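Side-chain contacts in SRPBCC family protein (Bacillus thuringiensis serovar konkukian, PDB 3F08), which is of unknown function but has a Bet v 1-like fold and probably binds a hydrophobic ligand: residues W18-G23 against P28-Y33; R44-A49 against R68-S73; Q89-T94 against L100-G105. The protein carries 5 engineered substitutions. One frame throughout, in Å; residues are numbered along the deposited sequence.

Contact 1: residues W18-G23 against P28-Y33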
loop_
_atom_site.group_PDB
_atom_site.type_symbol
_atom_site.label_atom_id
_atom_site.label_comp_id
_atom_site.label_asym_id
_atom_site.label_seq_id
_atom_site.Cartn_x
_atom_site.Cartn_y
_atom_site.Cartn_z
ATOM N N TRP B 18 -10.141 -10.750 -3.539
ATOM C CA TRP B 18 -9.291 -9.584 -3.327
ATOM C C TRP B 18 -9.797 -8.771 -2.130
ATOM O O TRP B 18 -9.009 -8.170 -1.404
ATOM C CB TRP B 18 -9.231 -8.710 -4.584
ATOM C CG TRP B 18 -8.361 -7.494 -4.400
ATOM C CD1 TRP B 18 -8.769 -6.191 -4.345
ATOM C CD2 TRP B 18 -6.934 -7.477 -4.204
ATOM N NE1 TRP B 18 -7.684 -5.362 -4.124
ATOM C CE2 TRP B 18 -6.550 -6.126 -4.034
ATOM C CE3 TRP B 18 -5.948 -8.470 -4.153
ATOM C CZ2 TRP B 18 -5.215 -5.743 -3.818
ATOM C CZ3 TRP B 18 -4.610 -8.088 -3.937
ATOM C CH2 TRP B 18 -4.265 -6.733 -3.772
ATOM N N GLN B 19 -11.109 -8.763 -1.914
ATOM C CA GLN B 19 -11.670 -8.038 -0.777
ATOM C C GLN B 19 -11.090 -8.651 0.492
ATOM O O GLN B 19 -10.685 -7.948 1.413
ATOM C CB GLN B 19 -13.194 -8.178 -0.727
ATOM C CG GLN B 19 -13.967 -6.858 -0.696
ATOM C CD GLN B 19 -13.455 -5.867 0.340
ATOM O OE1 GLN B 19 -13.563 -6.083 1.552
ATOM N NE2 GLN B 19 -12.892 -4.768 -0.140
ATOM N N LEU B 20 -11.058 -9.978 0.517
ATOM C CA LEU B 20 -10.556 -10.747 1.650
ATOM C C LEU B 20 -9.042 -10.633 1.851
ATOM O O LEU B 20 -8.580 -10.311 2.949
ATOM C CB LEU B 20 -10.921 -12.227 1.461
ATOM C CG LEU B 20 -11.173 -13.173 2.643
ATOM C CD1 LEU B 20 -10.365 -14.436 2.471
ATOM C CD2 LEU B 20 -10.835 -12.504 3.951
ATOM N N ILE B 21 -8.272 -10.879 0.794
ATOM C CA ILE B 21 -6.816 -10.877 0.912
ATOM C C ILE B 21 -6.037 -9.634 0.475
ATOM O O ILE B 21 -4.839 -9.548 0.719
ATOM C CB ILE B 21 -6.224 -12.091 0.166
ATOM C CG1 ILE B 21 -6.301 -11.873 -1.350
ATOM C CG2 ILE B 21 -7.025 -13.344 0.519
ATOM C CD1 ILE B 21 -5.606 -12.953 -2.158
ATOM N N GLY B 22 -6.704 -8.679 -0.162
ATOM C CA GLY B 22 -6.024 -7.472 -0.618
ATOM C C GLY B 22 -5.399 -6.603 0.466
ATOM O O GLY B 22 -4.448 -5.863 0.202
ATOM N N GLY B 23 -5.939 -6.681 1.680
ATOM C CA GLY B 23 -5.416 -5.887 2.779
ATOM C C GLY B 23 -4.078 -6.408 3.253
ATOM O O GLY B 23 -3.936 -7.594 3.559
ATOM N N PRO B 28 -4.633 -12.330 9.079
ATOM C CA PRO B 28 -5.386 -13.143 10.042
ATOM C C PRO B 28 -6.838 -13.391 9.656
ATOM O O PRO B 28 -7.510 -14.230 10.264
ATOM C CB PRO B 28 -5.225 -12.383 11.370
ATOM C CG PRO B 28 -4.820 -11.007 10.971
ATOM C CD PRO B 28 -3.974 -11.193 9.742
ATOM N N ASP B 29 -7.322 -12.683 8.638
ATOM C CA ASP B 29 -8.689 -12.890 8.179
ATOM C C ASP B 29 -8.780 -14.152 7.320
ATOM O O ASP B 29 -9.875 -14.592 6.983
ATOM C CB ASP B 29 -9.196 -11.703 7.353
ATOM C CG ASP B 29 -9.443 -10.468 8.189
ATOM O OD1 ASP B 29 -9.664 -10.611 9.407
ATOM O OD2 ASP B 29 -9.436 -9.354 7.620
ATOM N N TRP B 30 -7.641 -14.726 6.939
ATOM C CA TRP B 30 -7.680 -15.938 6.127
ATOM C C TRP B 30 -6.580 -16.951 6.410
ATOM O O TRP B 30 -6.586 -18.043 5.849
ATOM C CB TRP B 30 -7.698 -15.592 4.629
ATOM C CG TRP B 30 -6.578 -14.715 4.137
ATOM C CD1 TRP B 30 -6.443 -13.373 4.324
ATOM C CD2 TRP B 30 -5.479 -15.118 3.311
ATOM N NE1 TRP B 30 -5.334 -12.911 3.660
ATOM C CE2 TRP B 30 -4.724 -13.964 3.029
ATOM C CE3 TRP B 30 -5.061 -16.349 2.778
ATOM C CZ2 TRP B 30 -3.569 -13.998 2.233
ATOM C CZ3 TRP B 30 -3.915 -16.385 1.987
ATOM C CH2 TRP B 30 -3.183 -15.213 1.723
ATOM N N LEU B 31 -5.649 -16.593 7.288
ATOM C CA LEU B 31 -4.550 -17.478 7.677
ATOM C C LEU B 31 -4.702 -17.773 9.171
ATOM O O LEU B 31 -4.401 -16.930 10.014
ATOM C CB LEU B 31 -3.206 -16.791 7.420
ATOM C CG LEU B 31 -2.254 -17.334 6.352
ATOM C CD1 LEU B 31 -3.013 -17.647 5.088
ATOM C CD2 LEU B 31 -1.157 -16.310 6.081
ATOM N N PRO B 32 -5.178 -18.977 9.515
ATOM C CA PRO B 32 -5.381 -19.396 10.909
ATOM C C PRO B 32 -4.141 -19.382 11.806
ATOM O O PRO B 32 -4.243 -19.113 13.001
ATOM C CB PRO B 32 -5.965 -20.804 10.762
ATOM C CG PRO B 32 -6.726 -20.712 9.461
ATOM C CD PRO B 32 -5.722 -19.981 8.586
ATOM N N TYR B 33 -2.977 -19.671 11.239
ATOM C CA TYR B 33 -1.753 -19.706 12.027
ATOM C C TYR B 33 -1.115 -18.344 12.274
ATOM O O TYR B 33 -0.033 -18.252 12.851
ATOM C CB TYR B 33 -0.755 -20.662 11.378
ATOM C CG TYR B 33 -0.849 -20.690 9.874
ATOM C CD1 TYR B 33 -0.084 -19.830 9.088
ATOM C CD2 TYR B 33 -1.701 -21.588 9.232
ATOM C CE1 TYR B 33 -0.161 -19.870 7.694
ATOM C CE2 TYR B 33 -1.787 -21.635 7.843
ATOM C CZ TYR B 33 -1.014 -20.778 7.080
ATOM O OH TYR B 33 -1.062 -20.856 5.705
HETATM O O HOH W 1 -10.081 -8.818 4.752
HETATM O O HOH W 2 -3.505 -10.101 2.832
#

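Contact 2: residues R44-A49 against R68-S73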
loop_
_atom_site.group_PDB
_atom_site.type_symbol
_atom_site.label_atom_id
_atom_site.label_comp_id
_atom_site.label_asym_id
_atom_site.label_seq_id
_atom_site.Cartn_x
_atom_site.Cartn_y
_atom_site.Cartn_z
ATOM N N ARG B 44 2.943 0.722 5.876
ATOM C CA ARG B 44 3.914 0.100 4.972
ATOM C C ARG B 44 4.594 -1.152 5.524
ATOM O O ARG B 44 5.218 -1.905 4.779
ATOM C CB ARG B 44 5.002 1.113 4.599
ATOM C CG ARG B 44 4.567 2.197 3.636
ATOM C CD ARG B 44 5.645 3.268 3.508
ATOM N NE ARG B 44 5.688 4.120 4.694
ATOM C CZ ARG B 44 6.509 5.154 4.855
ATOM N NH1 ARG B 44 7.378 5.475 3.909
ATOM N NH2 ARG B 44 6.441 5.885 5.955
ATOM N N VAL B 45 4.486 -1.371 6.827
ATOM C CA VAL B 45 5.128 -2.520 7.441
ATOM C C VAL B 45 4.124 -3.289 8.287
ATOM O O VAL B 45 3.336 -2.691 9.027
ATOM C CB VAL B 45 6.324 -2.053 8.320
ATOM C CG1 VAL B 45 6.937 -3.231 9.061
ATOM C CG2 VAL B 45 7.384 -1.385 7.440
ATOM N N ARG B 46 4.127 -4.611 8.158
ATOM C CA ARG B 46 3.211 -5.415 8.944
ATOM C C ARG B 46 3.970 -6.326 9.892
ATOM O O ARG B 46 4.988 -6.922 9.531
ATOM C CB ARG B 46 2.268 -6.238 8.041
ATOM C CG ARG B 46 2.924 -7.310 7.190
ATOM C CD ARG B 46 1.892 -7.950 6.265
ATOM N NE ARG B 46 2.475 -8.968 5.388
ATOM C CZ ARG B 46 1.830 -9.539 4.373
ATOM N NH1 ARG B 46 0.573 -9.196 4.101
ATOM N NH2 ARG B 46 2.439 -10.452 3.624
ATOM N N HIS B 47 3.479 -6.398 11.123
ATOM C CA HIS B 47 4.074 -7.235 12.152
ATOM C C HIS B 47 3.141 -8.409 12.339
ATOM O O HIS B 47 2.021 -8.253 12.823
ATOM C CB HIS B 47 4.211 -6.467 13.469
ATOM C CG HIS B 47 5.280 -5.420 13.445
ATOM N ND1 HIS B 47 5.231 -4.323 12.612
ATOM C CD2 HIS B 47 6.436 -5.313 14.141
ATOM C CE1 HIS B 47 6.312 -3.585 12.795
ATOM N NE2 HIS B 47 7.060 -4.164 13.718
ATOM N N LEU B 48 3.608 -9.586 11.945
ATOM C CA LEU B 48 2.817 -10.800 12.040
ATOM C C LEU B 48 3.249 -11.643 13.222
ATOM O O LEU B 48 4.430 -11.950 13.381
ATOM C CB LEU B 48 2.979 -11.615 10.760
ATOM C CG LEU B 48 2.849 -10.810 9.469
ATOM C CD1 LEU B 48 3.244 -11.683 8.285
ATOM C CD2 LEU B 48 1.427 -10.284 9.334
ATOM N N ALA B 49 2.293 -12.023 14.056
ATOM C CA ALA B 49 2.614 -12.851 15.205
ATOM C C ALA B 49 2.072 -14.256 14.996
ATOM O O ALA B 49 0.926 -14.422 14.592
ATOM C CB ALA B 49 2.017 -12.244 16.465
ATOM N N ARG B 68 -5.148 -6.104 -8.683
ATOM C CA ARG B 68 -5.262 -7.028 -7.561
ATOM C C ARG B 68 -4.018 -7.806 -7.129
ATOM O O ARG B 68 -4.004 -9.039 -7.141
ATOM C CB ARG B 68 -6.412 -8.008 -7.831
ATOM C CG ARG B 68 -7.741 -7.320 -8.188
ATOM C CD ARG B 68 -8.860 -8.335 -8.399
ATOM N NE ARG B 68 -8.531 -9.262 -9.474
ATOM C CZ ARG B 68 -8.882 -9.098 -10.747
ATOM N NH1 ARG B 68 -9.593 -8.042 -11.120
ATOM N NH2 ARG B 68 -8.507 -9.992 -11.651
ATOM N N TYR B 69 -2.975 -7.092 -6.734
ATOM C CA TYR B 69 -1.783 -7.766 -6.249
ATOM C C TYR B 69 -0.980 -6.832 -5.355
ATOM O O TYR B 69 -1.153 -5.611 -5.402
ATOM C CB TYR B 69 -0.913 -8.240 -7.424
ATOM C CG TYR B 69 -0.088 -7.158 -8.092
ATOM C CD1 TYR B 69 1.164 -6.807 -7.598
ATOM C CD2 TYR B 69 -0.550 -6.507 -9.234
ATOM C CE1 TYR B 69 1.945 -5.836 -8.227
ATOM C CE2 TYR B 69 0.219 -5.535 -9.875
ATOM C CZ TYR B 69 1.467 -5.205 -9.367
ATOM O OH TYR B 69 2.242 -4.262 -10.005
ATOM N N TYR B 70 -0.147 -7.420 -4.503
ATOM C CA TYR B 70 0.755 -6.646 -3.671
ATOM C C TYR B 70 2.028 -7.458 -3.561
ATOM O O TYR B 70 2.007 -8.685 -3.669
ATOM C CB TYR B 70 0.159 -6.272 -2.295
ATOM C CG TYR B 70 -0.086 -7.363 -1.277
ATOM C CD1 TYR B 70 0.966 -7.986 -0.601
ATOM C CD2 TYR B 70 -1.388 -7.699 -0.916
ATOM C CE1 TYR B 70 0.715 -8.920 0.423
ATOM C CE2 TYR B 70 -1.648 -8.614 0.088
ATOM C CZ TYR B 70 -0.601 -9.222 0.757
ATOM O OH TYR B 70 -0.892 -10.116 1.759
ATOM N N THR B 71 3.140 -6.751 -3.411
ATOM C CA THR B 71 4.446 -7.373 -3.334
ATOM C C THR B 71 5.080 -6.945 -2.031
ATOM O O THR B 71 5.010 -5.777 -1.656
ATOM C CB THR B 71 5.330 -6.909 -4.512
ATOM O OG1 THR B 71 4.683 -7.249 -5.746
ATOM C CG2 THR B 71 6.718 -7.561 -4.453
ATOM N N TYR B 72 5.703 -7.890 -1.344
ATOM C CA TYR B 72 6.331 -7.577 -0.082
ATOM C C TYR B 72 7.691 -8.229 0.047
ATOM O O TYR B 72 8.015 -9.191 -0.661
ATOM C CB TYR B 72 5.430 -8.020 1.067
ATOM C CG TYR B 72 5.188 -9.511 1.123
ATOM C CD1 TYR B 72 6.027 -10.349 1.855
ATOM C CD2 TYR B 72 4.099 -10.080 0.465
ATOM C CE1 TYR B 72 5.782 -11.724 1.939
ATOM C CE2 TYR B 72 3.844 -11.451 0.539
ATOM C CZ TYR B 72 4.688 -12.267 1.279
ATOM O OH TYR B 72 4.426 -13.619 1.349
ATOM N N SER B 73 8.488 -7.687 0.959
ATOM C CA SER B 73 9.817 -8.197 1.224
ATOM C C SER B 73 9.849 -8.566 2.697
ATOM O O SER B 73 8.963 -8.188 3.456
ATOM C CB SER B 73 10.869 -7.126 0.900
ATOM O OG SER B 73 10.639 -5.925 1.620
HETATM O O HOH W 3 0.883 -12.366 1.696
#

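Contact 3: residues Q89-T94 against L100-G105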
loop_
_atom_site.group_PDB
_atom_site.type_symbol
_atom_site.label_atom_id
_atom_site.label_comp_id
_atom_site.label_asym_id
_atom_site.label_seq_id
_atom_site.Cartn_x
_atom_site.Cartn_y
_atom_site.Cartn_z
ATOM N N GLN B 89 -1.212 -12.482 -6.189
ATOM C CA GLN B 89 -2.119 -11.819 -7.111
ATOM C C GLN B 89 -3.386 -12.614 -7.353
ATOM O O GLN B 89 -3.368 -13.841 -7.387
ATOM C CB GLN B 89 -1.414 -11.565 -8.449
ATOM C CG GLN B 89 -2.304 -10.894 -9.490
ATOM C CD GLN B 89 -1.529 -10.462 -10.725
ATOM O OE1 GLN B 89 -0.633 -11.173 -11.193
ATOM N NE2 GLN B 89 -1.873 -9.298 -11.260
ATOM N N VAL B 90 -4.488 -11.896 -7.520
ATOM C CA VAL B 90 -5.780 -12.516 -7.770
ATOM C C VAL B 90 -6.129 -12.294 -9.236
ATOM O O VAL B 90 -6.540 -11.206 -9.620
ATOM C CB VAL B 90 -6.873 -11.887 -6.883
ATOM C CG1 VAL B 90 -8.220 -12.496 -7.212
ATOM C CG2 VAL B 90 -6.535 -12.100 -5.411
ATOM N N LYS B 91 -5.941 -13.324 -10.050
ATOM C CA LYS B 91 -6.240 -13.242 -11.471
ATOM C C LYS B 91 -7.643 -13.754 -11.763
ATOM O O LYS B 91 -8.273 -14.402 -10.930
ATOM C CB LYS B 91 -5.223 -14.057 -12.272
ATOM C CG LYS B 91 -3.795 -13.578 -12.093
ATOM C CD LYS B 91 -2.818 -14.343 -12.978
ATOM C CE LYS B 91 -1.448 -13.674 -12.968
ATOM N NZ LYS B 91 -0.464 -14.355 -13.858
ATOM N N GLU B 92 -8.132 -13.454 -12.958
ATOM C CA GLU B 92 -9.457 -13.886 -13.366
ATOM C C GLU B 92 -9.586 -15.406 -13.291
ATOM O O GLU B 92 -8.694 -16.130 -13.729
ATOM C CB GLU B 92 -9.734 -13.432 -14.799
ATOM C CG GLU B 92 -9.953 -11.936 -14.981
ATOM C CD GLU B 92 -8.737 -11.089 -14.630
ATOM O OE1 GLU B 92 -7.588 -11.590 -14.733
ATOM O OE2 GLU B 92 -8.937 -9.904 -14.271
ATOM N N GLY B 93 -10.696 -15.883 -12.734
ATOM C CA GLY B 93 -10.920 -17.314 -12.643
ATOM C C GLY B 93 -11.546 -17.779 -13.948
ATOM O O GLY B 93 -11.710 -16.982 -14.870
ATOM N N THR B 94 -11.891 -19.059 -14.043
ATOM C CA THR B 94 -12.511 -19.577 -15.258
ATOM C C THR B 94 -13.983 -19.173 -15.308
ATOM O O THR B 94 -14.577 -19.076 -16.380
ATOM C CB THR B 94 -12.395 -21.105 -15.327
ATOM O OG1 THR B 94 -12.785 -21.666 -14.068
ATOM C CG2 THR B 94 -10.958 -21.515 -15.652
ATOM N N LEU B 100 -8.144 -17.196 -9.902
ATOM C CA LEU B 100 -6.886 -17.911 -10.028
ATOM C C LEU B 100 -5.923 -17.106 -9.173
ATOM O O LEU B 100 -5.428 -16.060 -9.585
ATOM C CB LEU B 100 -6.382 -17.930 -11.467
ATOM C CG LEU B 100 -5.099 -18.755 -11.595
ATOM C CD1 LEU B 100 -5.392 -20.201 -11.215
ATOM C CD2 LEU B 100 -4.562 -18.670 -13.011
ATOM N N VAL B 101 -5.678 -17.579 -7.965
ATOM C CA VAL B 101 -4.774 -16.878 -7.082
ATOM C C VAL B 101 -3.370 -17.433 -7.255
ATOM O O VAL B 101 -3.139 -18.633 -7.125
ATOM C CB VAL B 101 -5.223 -17.009 -5.628
ATOM C CG1 VAL B 101 -4.271 -16.233 -4.728
ATOM C CG2 VAL B 101 -6.663 -16.487 -5.486
ATOM N N GLU B 102 -2.438 -16.539 -7.556
ATOM C CA GLU B 102 -1.053 -16.913 -7.790
ATOM C C GLU B 102 -0.152 -16.274 -6.739
ATOM O O GLU B 102 -0.228 -15.068 -6.485
ATOM C CB GLU B 102 -0.661 -16.447 -9.194
ATOM C CG GLU B 102 0.620 -17.011 -9.746
ATOM C CD GLU B 102 0.776 -16.687 -11.225
ATOM O OE1 GLU B 102 1.026 -15.511 -11.565
ATOM O OE2 GLU B 102 0.626 -17.609 -12.053
ATOM N N TRP B 103 0.686 -17.093 -6.118
ATOM C CA TRP B 103 1.614 -16.626 -5.092
ATOM C C TRP B 103 3.006 -17.003 -5.584
ATOM O O TRP B 103 3.281 -18.175 -5.830
ATOM C CB TRP B 103 1.329 -17.328 -3.759
ATOM C CG TRP B 103 1.793 -16.570 -2.557
ATOM C CD1 TRP B 103 2.793 -15.642 -2.502
ATOM C CD2 TRP B 103 1.282 -16.690 -1.221
ATOM N NE1 TRP B 103 2.935 -15.177 -1.215
ATOM C CE2 TRP B 103 2.023 -15.804 -0.411
ATOM C CE3 TRP B 103 0.274 -17.468 -0.631
ATOM C CZ2 TRP B 103 1.783 -15.666 0.960
ATOM C CZ3 TRP B 103 0.036 -17.332 0.734
ATOM C CH2 TRP B 103 0.792 -16.437 1.515
ATOM N N SER B 104 3.883 -16.017 -5.730
ATOM C CA SER B 104 5.224 -16.304 -6.218
ATOM C C SER B 104 6.307 -15.550 -5.453
ATOM O O SER B 104 6.042 -14.528 -4.814
ATOM C CB SER B 104 5.318 -15.958 -7.703
ATOM O OG SER B 104 5.173 -14.564 -7.887
ATOM N N GLY B 105 7.533 -16.057 -5.532
ATOM C CA GLY B 105 8.625 -15.407 -4.843
ATOM C C GLY B 105 9.991 -15.635 -5.454
ATOM O O GLY B 105 10.232 -16.635 -6.143
HETATM O O HOH W 4 1.126 -13.190 -10.395
#

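Contact 1: residues W18-G23 against P28-Y33
Ile21 and Trp30 share a water whose oxygen three groups grip. It donates to Ile21 O at 2.6 Å and to Gly23 O, and lies in the indole plane at the ring edge, where it takes a weak bond from Trp30 NE1. A second water donates to both Leu20 O and Asp29 OD2, so carbonyls at the end of helix 14-21 meet the loop through solvent; no direct hydrogen bond crosses between the segments.

What touches directly is hydrocarbon. Ile21 CG2 sits over one face of the Trp30 ring, 3.5 Å from the centroid of the five-membered ring and 12° off its normal, a CH-pi contact. A chi1 of 74° leaves this methyl anti to the carbonyl carbon and turned to the indole. Leu31 CD1 lies against the opposite face, toward the rim. In the Bet v 1-like, helix-grip fold, the helix and loop between the first two strands close one end of the curved sheet; here Ile21 also packs on Ile88 and Val90 of strand 81-92, and on Leu132 of the long helix 114-137.

Leu20 reaches the loop with both methyls. CD1 meets Trp30 CB at 3.6 Å, while CD2 rests near Asp29 CB at 3.9 Å. In the last helical turn, Trp18 O and Gln19 O accept hydrogen bonds from Arg44 of the second subunit.

Contact 2: residues R44-A49 against R68-S73
Arg46 and Tyr70 make the tight part of this contact. Arg46 NH1 donates to Tyr70 OH at 2.9 Å with an N-H...O angle of 169°, and the hydroxyl lies almost exactly in the guanidinium plane, at its edge. The phenol ring stands nearly perpendicular to that plane and offers its oxygen as the closest atom. Beside it, Arg46 NH2 hovers over the centre of the Tyr72 ring, 3.5 Å from CE2. The guanidinium is inclined by 55° to that ring, so the pair is a tilted cation-pi contact and not a flat stack; Arg46 CZ is 4.6 Å from the ring centroid. Arg46 NH2 also forms a salt bridge with Glu58 of strand 55-64, and NH1 has a second acceptor in Phe24 O. The nearby carboxylate probably offsets the cost of burying the arginine charge, while these several bonds fix the rotation of the guanidinium above Tyr72.

Strand 55-64 lies between strands 45-49 and 69-74, so backbone pairing plays no part and the side chains must bridge the gap on the concave face of the antiparallel sheet. Arg46 does so with a chain extended from CG to NE, launched by a chi1 of 66° that sets CG between the backbone N and the carbonyl carbon. In Bet v 1-like proteins this face looks toward the long C-terminal helix and commonly lines the ligand pocket; whether it does so here is not established.

The looser side is bridged by a single ordered water within an otherwise buried contact. This water accepts from Arg46 NH2 at 3.1 Å and donates to Tyr70 OH at 2.9 Å, so the hydroxyl receives two donors.

Contact 3: residues Q89-T94 against L100-G105
Lys91 and Glu102 lean toward each other diagonally across two neighbouring strands, and their side chains meet at an oblique angle. Both run extended beyond CG, but they leave the backbone differently: in Lys91, CG lies beside the backbone N (chi1 -60°), whereas in Glu102 it is anti to N (chi1 -166°). Lys91 NZ ends up 3.0 Å from Glu102 OE1 in a salt bridge, approaching from above the carboxylate plane.

Gln89 stands directly opposite Glu102 on the same face of the sheet, its chain also extended. A water lies 2.8 Å from Gln89 OE1 and 2.6 Å from Glu102 OE1, between the two ends, while Gln89 NE2 is hydrogen-bonded to Glu67 O. Leu100, paired with Lys91, approaches it with CB at 4.1 Å from Lys91 CB and packs on Ser7 and Glu9 of the adjoining strand 3-10.

These residues belong to the antiparallel beta hairpin of strands 81-92 and 99-109. Two hydrogen-bonded pairs, Gln89 with Glu102 and Lys91 with Leu100, flank the non-hydrogen-bonded pair Val90-Val101. Gln89 N donates to Glu102 O at 2.8 Å, and Glu102 N returns the bond to Gln89 O. Gln89 O also receives a CA-H...O contact from Val101 CA at 3.4 Å. The valines turn to the other face of the sheet, where Val90 CG2 meets Val101 CG2 only loosely, at 4.4 Å; helix 14-21 touches both, through Val17.

The chemistry thus divides by face: valines pack under helices on one side, while on the other the partly exposed carboxylate of Glu102, with a water close by, draws in a lysine that would be expected to stabilise its negative charge.

From the N terminus, the three contacts follow one another in series, none nested in or crossing another. Contact 1 closes first, a short loop with four residues between its segments, and folds the end of helix 14-21 against the approach to strand 36-40. Contact 2 spans a longer excursion that includes strand 55-64. Contact 3 then closes the hairpin of strands 81-92 and 99-109. In the folded chain they touch again: Trp18 packs on the start of 68-73, and Ile21 CD1 reaches Val90 CG2 at 3.5 Å. Strands 69-74 and 81-92 are sheet neighbours, where Arg68 NH2 forms a salt bridge with Glu92 OE2 at 2.7 Å, tying contact 2 to contact 3.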